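PDB 6S8T: erythrocyte membrane protein 1 from Plasmodium falciparum, which binds human ICAM-1 through this DBLbeta domain, one part of a much longer adhesion protein of infected red blood cells. Local coordinates for residues P13-Q18 with Q399-D404; N87-I92 with A153-K158; R159-N164 with E176-A181; M317-Q322 with E341-E346; E345-K350 with D457-Y462. All blocks are in the same frame, centred on the assembly; numbering follows the deposited sequence.

Interaction 1 of 5, residues P13-Q18 with Q399-D404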
# COMPACT_ATOMS: atom_id res chain seq x y z
N PRO A 13 -10.25 18.08 11.15
CA PRO A 13 -10.82 16.74 10.96
C PRO A 13 -10.06 15.95 9.90
O PRO A 13 -9.61 16.50 8.89
CB PRO A 13 -12.26 17.02 10.52
CG PRO A 13 -12.18 18.35 9.86
CD PRO A 13 -11.14 19.13 10.63
N ALA A 14 -9.92 14.65 10.15
CA ALA A 14 -9.32 13.74 9.18
C ALA A 14 -10.39 13.29 8.20
O ALA A 14 -11.40 12.70 8.61
CB ALA A 14 -8.69 12.54 9.89
N ILE A 15 -10.19 13.56 6.91
CA ILE A 15 -11.27 13.45 5.94
C ILE A 15 -10.94 12.52 4.78
O ILE A 15 -11.77 12.36 3.88
CB ILE A 15 -11.68 14.84 5.41
CG1 ILE A 15 -10.49 15.53 4.74
CG2 ILE A 15 -12.20 15.70 6.54
CD1 ILE A 15 -10.74 17.00 4.43
N ALA A 16 -9.77 11.88 4.77
CA ALA A 16 -9.42 11.00 3.65
C ALA A 16 -10.43 9.87 3.49
O ALA A 16 -10.82 9.54 2.36
CB ALA A 16 -8.01 10.44 3.84
N ASN A 17 -10.87 9.27 4.60
CA ASN A 17 -11.79 8.14 4.50
C ASN A 17 -13.15 8.57 3.96
O ASN A 17 -13.77 7.85 3.17
CB ASN A 17 -11.95 7.46 5.86
CG ASN A 17 -12.74 6.16 5.76
OD1 ASN A 17 -12.17 5.11 5.48
ND2 ASN A 17 -14.04 6.24 6.00
N GLN A 18 -13.64 9.74 4.37
CA GLN A 18 -14.89 10.24 3.81
C GLN A 18 -14.73 10.61 2.34
O GLN A 18 -15.69 10.47 1.56
CB GLN A 18 -15.39 11.44 4.61
CG GLN A 18 -15.85 11.08 6.02
CD GLN A 18 -16.34 12.29 6.81
OE1 GLN A 18 -17.47 12.75 6.62
NE2 GLN A 18 -15.49 12.80 7.69
N GLN A 399 -9.18 19.87 -1.83
CA GLN A 399 -9.10 21.32 -1.75
C GLN A 399 -10.48 21.96 -1.79
O GLN A 399 -10.70 23.01 -1.17
CB GLN A 399 -8.21 21.85 -2.88
CG GLN A 399 -6.74 21.48 -2.73
CD GLN A 399 -5.99 21.45 -4.05
OE1 GLN A 399 -6.56 21.71 -5.11
NE2 GLN A 399 -4.70 21.11 -4.00
N LYS A 400 -11.42 21.34 -2.50
CA LYS A 400 -12.77 21.88 -2.59
C LYS A 400 -13.49 21.81 -1.25
O LYS A 400 -14.23 22.74 -0.88
CB LYS A 400 -13.55 21.12 -3.67
CG LYS A 400 -15.00 21.52 -3.84
CD LYS A 400 -15.62 20.71 -4.97
CE LYS A 400 -17.09 21.04 -5.13
NZ LYS A 400 -17.72 20.29 -6.25
N VAL A 401 -13.29 20.73 -0.49
CA VAL A 401 -13.93 20.60 0.81
C VAL A 401 -13.29 21.54 1.83
O VAL A 401 -13.98 22.21 2.60
CB VAL A 401 -13.88 19.14 1.30
CG1 VAL A 401 -14.23 19.07 2.77
CG2 VAL A 401 -14.82 18.27 0.48
N THR A 402 -11.95 21.61 1.85
CA THR A 402 -11.25 22.41 2.84
C THR A 402 -11.21 23.89 2.51
O THR A 402 -10.80 24.68 3.37
CB THR A 402 -9.81 21.91 3.01
OG1 THR A 402 -9.09 22.11 1.78
CG2 THR A 402 -9.79 20.43 3.38
N GLY A 403 -11.60 24.29 1.31
CA GLY A 403 -11.55 25.67 0.90
C GLY A 403 -10.18 26.17 0.48
O GLY A 403 -10.07 27.33 0.07
N ASP A 404 -9.14 25.34 0.57
CA ASP A 404 -7.78 25.73 0.20
C ASP A 404 -7.64 25.60 -1.31
O ASP A 404 -7.19 24.59 -1.83
CB ASP A 404 -6.76 24.88 0.95
CG ASP A 404 -5.37 24.95 0.35
OD1 ASP A 404 -4.91 26.06 0.02
OD2 ASP A 404 -4.72 23.89 0.23
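Ile15 reaches across with its delta methyl, which lies against the gamma methyl of Thr402: Ile15 CD1 is 3.7 Å from Thr402 CG2. The two side chains meet at a slant. The same methyl stands more loosely beside Val401, with Ile15 CD1 4.4 Å from Val401 CG1. Ile15 CG1 lies between the backbone N and the carbonyl carbon (chi1 60°), and the rest of the branch is extended, which carries CD1 outward to helix 388-402.

Thr402 splits its two branches between two tasks. CG2 faces Ile15. OG1 turns back to its own helix end, where it bonds to the carbonyl oxygen of Leu398. Asp404 N also points at this hydroxyl, in a weak bond of 3.4 Å to Thr402 OG1. Gly403, with positive phi, is where the chain leaves the helix.

On the other side, Ile15 is the N-cap residue of helix 16-32. Its backbone N is bonded to Tyr414 OH, and Ala16 N is bonded to Glu424 OE2 of helix 417-424. The contact thus sets the start of the first helix beside the end of helix 388-402. The touching atoms are methyl carbons alone, so this is a small van der Waals contact, without the directional hold of a polar bond.

Interaction 2 of 5, residues N87-I92 with A153-K158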
# COMPACT_ATOMS: atom_id res chain seq x y z
N ASN A 87 13.23 -13.62 3.60
CA ASN A 87 12.44 -13.29 4.79
C ASN A 87 12.68 -11.84 5.22
O ASN A 87 13.13 -11.55 6.33
CB ASN A 87 12.74 -14.26 5.93
CG ASN A 87 12.28 -15.67 5.63
OD1 ASN A 87 11.12 -16.01 5.85
ND2 ASN A 87 13.19 -16.49 5.11
N GLU A 88 12.36 -10.92 4.30
CA GLU A 88 12.49 -9.50 4.56
C GLU A 88 11.15 -8.77 4.59
O GLU A 88 11.13 -7.57 4.89
CB GLU A 88 13.38 -8.84 3.50
CG GLU A 88 14.81 -9.32 3.50
CD GLU A 88 15.63 -8.69 2.40
OE1 GLU A 88 15.02 -8.17 1.44
OE2 GLU A 88 16.88 -8.71 2.49
N ARG A 89 10.04 -9.46 4.32
CA ARG A 89 8.79 -8.78 3.99
C ARG A 89 8.29 -7.91 5.14
O ARG A 89 7.82 -6.79 4.92
CB ARG A 89 7.72 -9.80 3.60
CG ARG A 89 6.44 -9.16 3.08
CD ARG A 89 5.43 -10.19 2.59
NE ARG A 89 4.29 -9.54 1.93
CZ ARG A 89 3.21 -10.17 1.49
NH1 ARG A 89 2.23 -9.49 0.92
NH2 ARG A 89 3.09 -11.49 1.64
N PHE A 90 8.39 -8.40 6.38
CA PHE A 90 7.90 -7.64 7.52
C PHE A 90 8.97 -7.51 8.59
O PHE A 90 8.67 -7.43 9.79
CB PHE A 90 6.63 -8.26 8.09
CG PHE A 90 5.44 -8.16 7.17
CD1 PHE A 90 4.81 -6.94 6.96
CD2 PHE A 90 4.96 -9.28 6.51
CE1 PHE A 90 3.72 -6.84 6.11
CE2 PHE A 90 3.87 -9.19 5.66
CZ PHE A 90 3.25 -7.97 5.46
N LYS A 91 10.24 -7.47 8.19
CA LYS A 91 11.34 -7.27 9.11
C LYS A 91 11.59 -5.77 9.30
O LYS A 91 11.64 -5.01 8.32
CB LYS A 91 12.61 -7.95 8.60
CG LYS A 91 13.77 -7.89 9.57
CD LYS A 91 14.98 -8.65 9.05
CE LYS A 91 16.16 -8.53 10.01
NZ LYS A 91 17.36 -9.24 9.50
N ILE A 92 11.73 -5.36 10.56
CA ILE A 92 11.99 -3.96 10.87
C ILE A 92 13.37 -3.57 10.35
O ILE A 92 14.36 -4.27 10.59
CB ILE A 92 11.89 -3.73 12.39
CG1 ILE A 92 10.43 -3.84 12.85
CG2 ILE A 92 12.47 -2.38 12.78
CD1 ILE A 92 10.26 -3.67 14.35
N ALA A 153 -3.32 -12.86 2.26
CA ALA A 153 -3.72 -12.49 3.61
C ALA A 153 -3.18 -13.47 4.64
O ALA A 153 -2.74 -13.07 5.73
CB ALA A 153 -5.24 -12.40 3.70
N ASP A 154 -3.22 -14.77 4.33
CA ASP A 154 -2.70 -15.76 5.27
C ASP A 154 -1.19 -15.62 5.44
O ASP A 154 -0.67 -15.75 6.55
CB ASP A 154 -3.06 -17.17 4.79
CG ASP A 154 -2.61 -18.26 5.75
OD1 ASP A 154 -3.08 -18.27 6.91
OD2 ASP A 154 -1.78 -19.10 5.35
N GLU A 155 -0.48 -15.32 4.35
CA GLU A 155 0.97 -15.15 4.43
C GLU A 155 1.35 -13.89 5.20
O GLU A 155 2.38 -13.87 5.88
CB GLU A 155 1.57 -15.12 3.02
CG GLU A 155 3.07 -15.33 2.98
CD GLU A 155 3.47 -16.77 3.28
OE1 GLU A 155 2.63 -17.67 3.09
OE2 GLU A 155 4.61 -16.99 3.72
N ILE A 156 0.54 -12.83 5.10
CA ILE A 156 0.84 -11.60 5.83
C ILE A 156 0.76 -11.83 7.33
O ILE A 156 1.63 -11.41 8.09
CB ILE A 156 -0.12 -10.47 5.39
CG1 ILE A 156 0.27 -9.94 4.00
CG2 ILE A 156 -0.12 -9.34 6.40
CD1 ILE A 156 -0.75 -8.97 3.43
N ILE A 157 -0.30 -12.52 7.78
CA ILE A 157 -0.48 -12.75 9.21
C ILE A 157 0.67 -13.59 9.77
O ILE A 157 1.25 -13.27 10.81
CB ILE A 157 -1.85 -13.41 9.46
CG1 ILE A 157 -2.96 -12.44 9.04
CG2 ILE A 157 -1.99 -13.83 10.92
CD1 ILE A 157 -4.36 -13.01 9.14
N LYS A 158 1.04 -14.67 9.06
CA LYS A 158 2.07 -15.57 9.59
C LYS A 158 3.46 -14.94 9.52
O LYS A 158 4.24 -15.06 10.47
CB LYS A 158 2.04 -16.90 8.83
CG LYS A 158 0.75 -17.70 9.01
CD LYS A 158 0.81 -19.03 8.27
CE LYS A 158 -0.49 -19.80 8.40
NZ LYS A 158 -0.85 -20.08 9.83
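Ile156 sits under two side chains at once, Arg89 and Phe90. It belongs to helix 137-163 of the helical Duffy binding-like (DBL) fold. Arg89 and Phe90 come from the loop that runs over this helix, and these three residues supply most of the buried surface.

Arg89 has CG anti to the backbone N (chi1 -173°) and stays extended to NE, so the guanidinium is laid across the Ile156 side chain at about a right angle. Ile156 CG1 lies over one face of that group, toward its rim, with Arg89 NH1 3.7 Å from Ile156 CG1. The charge is met elsewhere: NH1 makes a salt bridge with Asp152 OD1, one turn earlier on the same helix. Glu155 offers its aliphatic part, with CG at the guanidinium edge, 4.1 Å from Arg89 NH2. Its carboxylate is nearly coplanar with the guanidinium but does not touch it. Arg89 NH2 and Glu155 OE2 are 6.1 Å apart, and OE2 instead pairs with Arg159 NE.

Phe90 approaches Ile156 obliquely with the far end of its ring. Beyond the contact, its ring also meets Trp304 of helix 293-319. Ile156 in turn packs on Ala181, Val182 and Ser185 of helix 172-194, so it links the loop to that helix. Both branches of Ile156 are used by the ring: Phe90 CZ is 3.8 Å from CG2 and 3.9 Å from CG1 of Ile156.

Interaction 3 of 5, residues R159-N164 with E176-A181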
# COMPACT_ATOMS: atom_id res chain seq x y z
N ARG A 159 3.79 -14.27 8.41
CA ARG A 159 5.14 -13.72 8.28
C ARG A 159 5.33 -12.49 9.17
O ARG A 159 6.46 -12.22 9.59
CB ARG A 159 5.43 -13.37 6.83
CG ARG A 159 5.74 -14.57 5.96
CD ARG A 159 6.24 -14.15 4.59
NE ARG A 159 6.72 -15.30 3.82
CZ ARG A 159 7.96 -15.77 3.87
NH1 ARG A 159 8.31 -16.81 3.14
NH2 ARG A 159 8.86 -15.18 4.65
N TYR A 160 4.27 -11.74 9.45
CA TYR A 160 4.39 -10.63 10.38
C TYR A 160 4.75 -11.13 11.77
O TYR A 160 5.64 -10.59 12.43
CB TYR A 160 3.08 -9.83 10.42
CG TYR A 160 3.22 -8.45 11.03
CD1 TYR A 160 3.34 -8.29 12.41
CD2 TYR A 160 3.21 -7.32 10.24
CE1 TYR A 160 3.47 -7.03 12.97
CE2 TYR A 160 3.33 -6.06 10.78
CZ TYR A 160 3.46 -5.91 12.15
OH TYR A 160 3.58 -4.65 12.68
N LYS A 161 4.05 -12.17 12.24
CA LYS A 161 4.37 -12.75 13.54
C LYS A 161 5.74 -13.40 13.55
O LYS A 161 6.44 -13.36 14.57
CB LYS A 161 3.29 -13.75 13.95
CG LYS A 161 1.93 -13.10 14.23
CD LYS A 161 0.94 -14.08 14.84
CE LYS A 161 0.41 -15.06 13.82
NZ LYS A 161 -0.60 -15.99 14.41
N LYS A 162 6.16 -13.98 12.42
CA LYS A 162 7.46 -14.65 12.37
C LYS A 162 8.60 -13.64 12.33
O LYS A 162 9.57 -13.76 13.09
CB LYS A 162 7.52 -15.57 11.15
CG LYS A 162 8.88 -16.21 10.93
CD LYS A 162 8.93 -16.95 9.61
CE LYS A 162 10.29 -17.59 9.39
NZ LYS A 162 11.40 -16.59 9.45
N HIS A 163 8.50 -12.63 11.47
CA HIS A 163 9.59 -11.68 11.31
C HIS A 163 9.78 -10.79 12.53
O HIS A 163 10.84 -10.18 12.68
CB HIS A 163 9.38 -10.84 10.05
CG HIS A 163 9.51 -11.62 8.78
ND1 HIS A 163 9.14 -11.11 7.55
CD2 HIS A 163 9.97 -12.87 8.55
CE1 HIS A 163 9.37 -12.02 6.62
NE2 HIS A 163 9.88 -13.10 7.20
N ASN A 164 8.78 -10.70 13.40
CA ASN A 164 8.89 -9.94 14.64
C ASN A 164 8.92 -10.82 15.88
O ASN A 164 8.91 -10.28 16.99
CB ASN A 164 7.73 -8.94 14.74
CG ASN A 164 7.76 -7.90 13.64
OD1 ASN A 164 8.33 -6.82 13.80
ND2 ASN A 164 7.16 -8.23 12.50
N GLU A 176 -3.61 -4.28 15.16
CA GLU A 176 -4.06 -3.24 14.24
C GLU A 176 -3.10 -3.07 13.07
O GLU A 176 -3.53 -2.85 11.94
CB GLU A 176 -4.24 -1.93 14.99
CG GLU A 176 -5.69 -1.62 15.33
CD GLU A 176 -5.85 -0.33 16.10
OE1 GLU A 176 -5.04 -0.07 17.02
OE2 GLU A 176 -6.79 0.44 15.78
N SER A 177 -1.79 -3.19 13.33
CA SER A 177 -0.82 -3.08 12.25
C SER A 177 -0.98 -4.20 11.24
O SER A 177 -0.82 -3.98 10.03
CB SER A 177 0.60 -3.07 12.84
OG SER A 177 1.58 -2.86 11.84
N ILE A 178 -1.31 -5.41 11.71
CA ILE A 178 -1.55 -6.53 10.80
C ILE A 178 -2.84 -6.31 10.01
O ILE A 178 -2.90 -6.59 8.81
CB ILE A 178 -1.59 -7.86 11.57
CG1 ILE A 178 -0.25 -8.15 12.25
CG2 ILE A 178 -1.95 -9.01 10.65
CD1 ILE A 178 -0.26 -9.42 13.09
N CYS A 179 -3.88 -5.80 10.67
CA CYS A 179 -5.13 -5.51 9.98
C CYS A 179 -4.92 -4.47 8.88
O CYS A 179 -5.48 -4.59 7.78
CB CYS A 179 -6.19 -5.05 10.98
SG CYS A 179 -6.77 -6.36 12.13
N ARG A 180 -4.10 -3.44 9.14
CA ARG A 180 -3.83 -2.43 8.12
C ARG A 180 -3.08 -3.01 6.93
O ARG A 180 -3.34 -2.64 5.78
CB ARG A 180 -3.05 -1.25 8.72
CG ARG A 180 -3.89 -0.28 9.54
CD ARG A 180 -3.12 1.01 9.86
NE ARG A 180 -1.87 0.76 10.58
CZ ARG A 180 -1.76 0.73 11.91
NH1 ARG A 180 -0.58 0.49 12.47
NH2 ARG A 180 -2.82 0.94 12.68
N ALA A 181 -2.14 -3.93 7.19
CA ALA A 181 -1.36 -4.53 6.11
C ALA A 181 -2.25 -5.34 5.17
O ALA A 181 -2.03 -5.35 3.96
CB ALA A 181 -0.24 -5.40 6.68
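Tyr160 leaves helix 137-163 with a chi1 of -163°, which aims its ring at helix 172-194. CB touches Ile178 CG1 only loosely. At CG the ring comes under the isoleucine branch. Of the ring atoms CD1 comes nearest to Ile178, with Tyr160 CD1 3.6 Å from Ile178 CG1 and 3.8 Å from Ile178 CD1. Ile178 CG1 stands over the face, 3.8 Å from the centroid of the Tyr160 ring and 19° off its normal, a CH-pi contact. On the opposite face lies Asn164 ND2, toward the rim. A hydrogen bond of 2.8 Å from Asn164 ND2 to Tyr160 O, in the carbonyl plane, holds it there.

At the tip, Tyr160 OH donates to Ser177 OG at 2.8 Å. Ser177 OG also bonds to Glu303 OE2 of helix 293-319, so the phenol is tied into a polar chain within a buried contact. Two residues on from Ser177, Cys179 forms a disulfide with Cys278.

The helices run at 134° to each other, closer to antiparallel than parallel. Helices 137-163 and 172-194 follow each other in the chain and form a splayed helical hairpin in the helical core of the DBL domain.

Interaction 4 of 5, residues M317-Q322 with E341-E346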
# COMPACT_ATOMS: atom_id res chain seq x y z
N MET A 317 19.40 4.11 23.93
CA MET A 317 19.11 4.30 25.35
C MET A 317 19.92 3.35 26.22
O MET A 317 20.26 3.69 27.36
CB MET A 317 17.62 4.10 25.63
CG MET A 317 16.69 5.06 24.89
SD MET A 317 15.02 5.11 25.56
CE MET A 317 14.54 3.38 25.43
N LYS A 318 20.23 2.16 25.71
CA LYS A 318 20.94 1.15 26.49
C LYS A 318 22.45 1.29 26.38
O LYS A 318 23.16 1.08 27.37
CB LYS A 318 20.50 -0.25 26.05
CG LYS A 318 19.01 -0.49 26.21
CD LYS A 318 18.60 -1.85 25.65
CE LYS A 318 17.09 -2.03 25.70
NZ LYS A 318 16.67 -3.30 25.05
N GLN A 319 22.97 1.63 25.20
CA GLN A 319 24.41 1.79 25.04
C GLN A 319 24.91 3.10 25.65
O GLN A 319 26.06 3.16 26.08
CB GLN A 319 24.78 1.73 23.56
CG GLN A 319 24.52 0.39 22.91
CD GLN A 319 25.34 -0.72 23.52
OE1 GLN A 319 26.45 -0.50 24.01
NE2 GLN A 319 24.80 -1.94 23.51
N CYS A 320 24.07 4.13 25.69
CA CYS A 320 24.45 5.43 26.22
C CYS A 320 23.81 5.71 27.58
O CYS A 320 23.80 6.86 28.02
CB CYS A 320 24.07 6.54 25.23
SG CYS A 320 24.99 6.50 23.68
N SER A 321 23.29 4.68 28.25
CA SER A 321 22.66 4.88 29.55
C SER A 321 23.66 5.36 30.59
O SER A 321 23.30 6.16 31.47
CB SER A 321 21.99 3.59 30.02
OG SER A 321 22.94 2.55 30.17
N GLN A 322 24.90 4.90 30.52
CA GLN A 322 25.89 5.25 31.52
C GLN A 322 26.43 6.67 31.33
O GLN A 322 26.82 7.31 32.31
CB GLN A 322 27.04 4.24 31.50
CG GLN A 322 26.60 2.79 31.67
CD GLN A 322 26.06 2.50 33.06
OE1 GLN A 322 26.49 3.10 34.05
NE2 GLN A 322 25.11 1.57 33.14
N GLU A 341 29.45 6.04 21.63
CA GLU A 341 29.76 6.81 20.43
C GLU A 341 29.53 5.99 19.17
O GLU A 341 29.06 6.52 18.15
CB GLU A 341 31.19 7.33 20.48
CG GLU A 341 31.40 8.47 21.47
CD GLU A 341 32.84 8.95 21.52
OE1 GLU A 341 33.75 8.13 21.30
OE2 GLU A 341 33.06 10.15 21.78
N GLN A 342 29.84 4.69 19.21
CA GLN A 342 29.56 3.83 18.06
C GLN A 342 28.06 3.66 17.85
O GLN A 342 27.61 3.52 16.71
CB GLN A 342 30.24 2.48 18.24
CG GLN A 342 31.76 2.53 18.20
CD GLN A 342 32.40 1.18 18.44
OE1 GLN A 342 31.74 0.24 18.89
NE2 GLN A 342 33.69 1.08 18.15
N ALA A 343 27.28 3.66 18.93
CA ALA A 343 25.83 3.57 18.78
C ALA A 343 25.24 4.84 18.18
O ALA A 343 24.27 4.76 17.42
CB ALA A 343 25.18 3.27 20.13
N CYS A 344 25.82 6.00 18.49
CA CYS A 344 25.33 7.25 17.90
C CYS A 344 25.65 7.31 16.41
O CYS A 344 24.85 7.83 15.62
CB CYS A 344 25.94 8.46 18.61
SG CYS A 344 25.54 8.63 20.36
N GLU A 345 26.82 6.80 16.01
CA GLU A 345 27.19 6.81 14.60
C GLU A 345 26.25 5.95 13.78
O GLU A 345 25.83 6.36 12.68
CB GLU A 345 28.64 6.34 14.44
CG GLU A 345 29.16 6.43 13.02
CD GLU A 345 29.59 7.83 12.65
OE1 GLU A 345 30.71 8.23 13.03
OE2 GLU A 345 28.80 8.54 11.99
N GLU A 346 25.89 4.77 14.28
CA GLU A 346 24.96 3.90 13.57
C GLU A 346 23.57 4.53 13.48
O GLU A 346 22.87 4.34 12.48
CB GLU A 346 24.87 2.53 14.24
CG GLU A 346 26.18 1.75 14.23
CD GLU A 346 26.06 0.39 14.92
OE1 GLU A 346 24.95 0.05 15.39
OE2 GLU A 346 27.08 -0.33 14.99
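Gln319 and Ala343 bring the two backbones closest, with Gln319 CA 6.7 Å from Ala343 CA. Gln319 is the last residue of helix 293-319. Cys320 is the first to leave helical geometry, and the chain then turns off. Segment 341-346 is helical throughout and lies inside helix 335-372.

The beta carbons of the nearest pair point at each other, and Gln319 CB is 3.8 Å from Ala343 CB. Gln319 bends at chi2 (-62°), so its CG also lies near the alanine methyl while the amide turns off. Its OE1 has a weak hydrogen bond with Ser339 OG. The small methyl of Ala343 lets the helices come close, and it also packs on Leu316.

Two long antiparallel helices are a feature of the third subdomain of DBL domains, consistent with helices 293-319 and 335-372 here. Residues 337-364 are predicted to be coiled coil. Disulfides reinforce this end. Cys320 is bonded to Cys340 and Cys344 to Cys466. One sulfur of each bridge meets the other: Cys320 SG is 4.0 Å from Cys344 SG, a packing distance and not a bond.

After the helix, Ser321 OG gives a bond of 3.2 Å to Lys318 O. It comes from above the carbonyl plane, 43° out of it. Tyr462 of the C-terminal loop touches Met317 and Cys320.

Interaction 5 of 5, residues E345-K350 with D457-Y462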
# COMPACT_ATOMS: atom_id res chain seq x y z
N GLU A 345 26.82 6.80 16.01
CA GLU A 345 27.19 6.81 14.60
C GLU A 345 26.25 5.95 13.78
O GLU A 345 25.83 6.36 12.68
CB GLU A 345 28.64 6.34 14.44
CG GLU A 345 29.16 6.43 13.02
CD GLU A 345 29.59 7.83 12.65
OE1 GLU A 345 30.71 8.23 13.03
OE2 GLU A 345 28.80 8.54 11.99
N GLU A 346 25.89 4.77 14.28
CA GLU A 346 24.96 3.90 13.57
C GLU A 346 23.57 4.53 13.48
O GLU A 346 22.87 4.34 12.48
CB GLU A 346 24.87 2.53 14.24
CG GLU A 346 26.18 1.75 14.23
CD GLU A 346 26.06 0.39 14.92
OE1 GLU A 346 24.95 0.05 15.39
OE2 GLU A 346 27.08 -0.33 14.99
N TYR A 347 23.17 5.27 14.52
CA TYR A 347 21.87 5.94 14.48
C TYR A 347 21.84 7.01 13.40
O TYR A 347 20.89 7.08 12.61
CB TYR A 347 21.56 6.54 15.85
CG TYR A 347 20.18 7.17 15.95
CD1 TYR A 347 19.99 8.51 15.62
CD2 TYR A 347 19.08 6.42 16.36
CE1 TYR A 347 18.73 9.09 15.69
CE2 TYR A 347 17.82 7.00 16.44
CZ TYR A 347 17.66 8.33 16.11
OH TYR A 347 16.41 8.91 16.19
N LYS A 348 22.88 7.84 13.33
CA LYS A 348 22.91 8.93 12.35
C LYS A 348 22.90 8.39 10.92
O LYS A 348 22.26 8.98 10.04
CB LYS A 348 24.13 9.82 12.58
CG LYS A 348 24.23 11.00 11.63
CD LYS A 348 25.44 11.87 11.94
CE LYS A 348 26.74 11.09 11.79
NZ LYS A 348 26.93 10.58 10.41
N LYS A 349 23.59 7.27 10.68
CA LYS A 349 23.65 6.73 9.33
C LYS A 349 22.30 6.19 8.87
O LYS A 349 21.89 6.42 7.73
CB LYS A 349 24.71 5.63 9.25
CG LYS A 349 26.14 6.13 9.41
CD LYS A 349 27.14 4.98 9.38
CE LYS A 349 28.56 5.49 9.52
NZ LYS A 349 29.55 4.38 9.53
N LYS A 350 21.59 5.47 9.75
CA LYS A 350 20.30 4.92 9.38
C LYS A 350 19.26 6.01 9.17
O LYS A 350 18.49 5.97 8.21
CB LYS A 350 19.82 3.93 10.44
CG LYS A 350 20.28 2.50 10.22
CD LYS A 350 19.37 1.53 10.97
CE LYS A 350 19.78 0.09 10.72
NZ LYS A 350 21.11 -0.22 11.31
N ASP A 457 19.49 14.92 13.25
CA ASP A 457 20.73 14.15 13.34
C ASP A 457 21.34 14.17 14.73
O ASP A 457 21.76 13.10 15.21
CB ASP A 457 21.72 14.65 12.28
CG ASP A 457 21.12 14.69 10.89
OD1 ASP A 457 20.30 13.81 10.57
OD2 ASP A 457 21.47 15.61 10.12
N PRO A 458 21.44 15.30 15.43
CA PRO A 458 21.82 15.25 16.85
C PRO A 458 20.59 15.14 17.73
O PRO A 458 19.81 16.11 17.85
CB PRO A 458 22.55 16.58 17.06
CG PRO A 458 21.91 17.51 16.10
CD PRO A 458 21.43 16.69 14.92
N PRO A 459 20.36 13.99 18.35
CA PRO A 459 19.19 13.83 19.21
C PRO A 459 19.26 14.77 20.40
O PRO A 459 20.27 14.79 21.13
CB PRO A 459 19.27 12.36 19.66
CG PRO A 459 20.18 11.70 18.66
CD PRO A 459 21.16 12.76 18.27
N PRO A 460 18.22 15.57 20.63
CA PRO A 460 18.28 16.55 21.73
C PRO A 460 18.49 15.93 23.09
O PRO A 460 19.11 16.56 23.96
CB PRO A 460 16.92 17.26 21.63
CG PRO A 460 16.47 17.03 20.22
CD PRO A 460 16.97 15.67 19.86
N LYS A 461 18.01 14.70 23.31
CA LYS A 461 18.18 14.04 24.59
C LYS A 461 19.55 13.37 24.73
O LYS A 461 19.98 13.10 25.85
CB LYS A 461 17.09 12.99 24.80
CG LYS A 461 15.67 13.51 24.59
CD LYS A 461 15.16 14.29 25.80
CE LYS A 461 13.70 14.68 25.63
NZ LYS A 461 13.12 15.29 26.86
N TYR A 462 20.24 13.12 23.61
CA TYR A 462 21.52 12.42 23.64
C TYR A 462 22.63 13.21 22.94
O TYR A 462 23.65 12.62 22.56
CB TYR A 462 21.39 11.03 23.00
CG TYR A 462 20.55 10.08 23.82
CD1 TYR A 462 21.13 9.29 24.81
CD2 TYR A 462 19.18 9.98 23.63
CE1 TYR A 462 20.36 8.43 25.57
CE2 TYR A 462 18.41 9.12 24.38
CZ TYR A 462 19.00 8.35 25.35
OH TYR A 462 18.24 7.49 26.10
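Tyr347 and Pro459 make the apolar part of this contact. CG of the proline ring approaches the tyrosine ring obliquely, with Tyr347 CE1 4.2 Å from Pro459 CG. With chi1 at -176° the Tyr347 ring swings out from helix 335-372 toward the loop. Both residues are buried.

A looser aliphatic contact lies beside it. The backbones come nearest here, with Lys348 CA 5.7 Å from Asp457 CA. The methylene part of the lysine passes the aspartate, and Lys348 CG is 4.5 Å from Asp457 CB. Asp457 is poorly ordered, so this detail is less certain.

The polar ends of Lys348 and Tyr347 have their partners outside the loop. Lys348 is extended as far as CD and then bends back. Its ammonium goes to Glu345 of its own helix in a salt bridge, Lys348 NZ to Glu345 OE2 at 3.2 Å, whose hydrogen bond is weak. Tyr347 OH bonds with Gln309 NE2. Within the loop, Tyr462 N bonds to Pro459 O at 3.0 Å and closes a turn.

Helix 293-319 is the third element at this contact. Tyr347 also touches its Glu312, and Lys461 touches its Tyr313. The proline-rich loop, close to the C terminus, thus lies along this helix and along helix 335-372, within the predicted coiled coil 337-364 of the DBL domain.

In the fold
From the N terminus, interaction 1 closes a long loop: residues 13-18 meet 399-404, far along the chain. Interactions 2, 3 and 4 are nested inside it. Interaction 2 folds loop 87-92 onto helix 137-163, and interaction 3 opens after it and joins the end of that helix to helix 172-194. Their centres are about 6 Å apart, and they touch. Interaction 4 closes a short loop between helices 293-319 and 335-372. Interaction 5 begins on the helical residues that close interaction 4, ties in the C-terminal loop, and crosses interaction 1. Interactions 4 and 5 also touch and lie at the far end of the long helices, with interaction 4 centred about 43 Å from the centre of interaction 1.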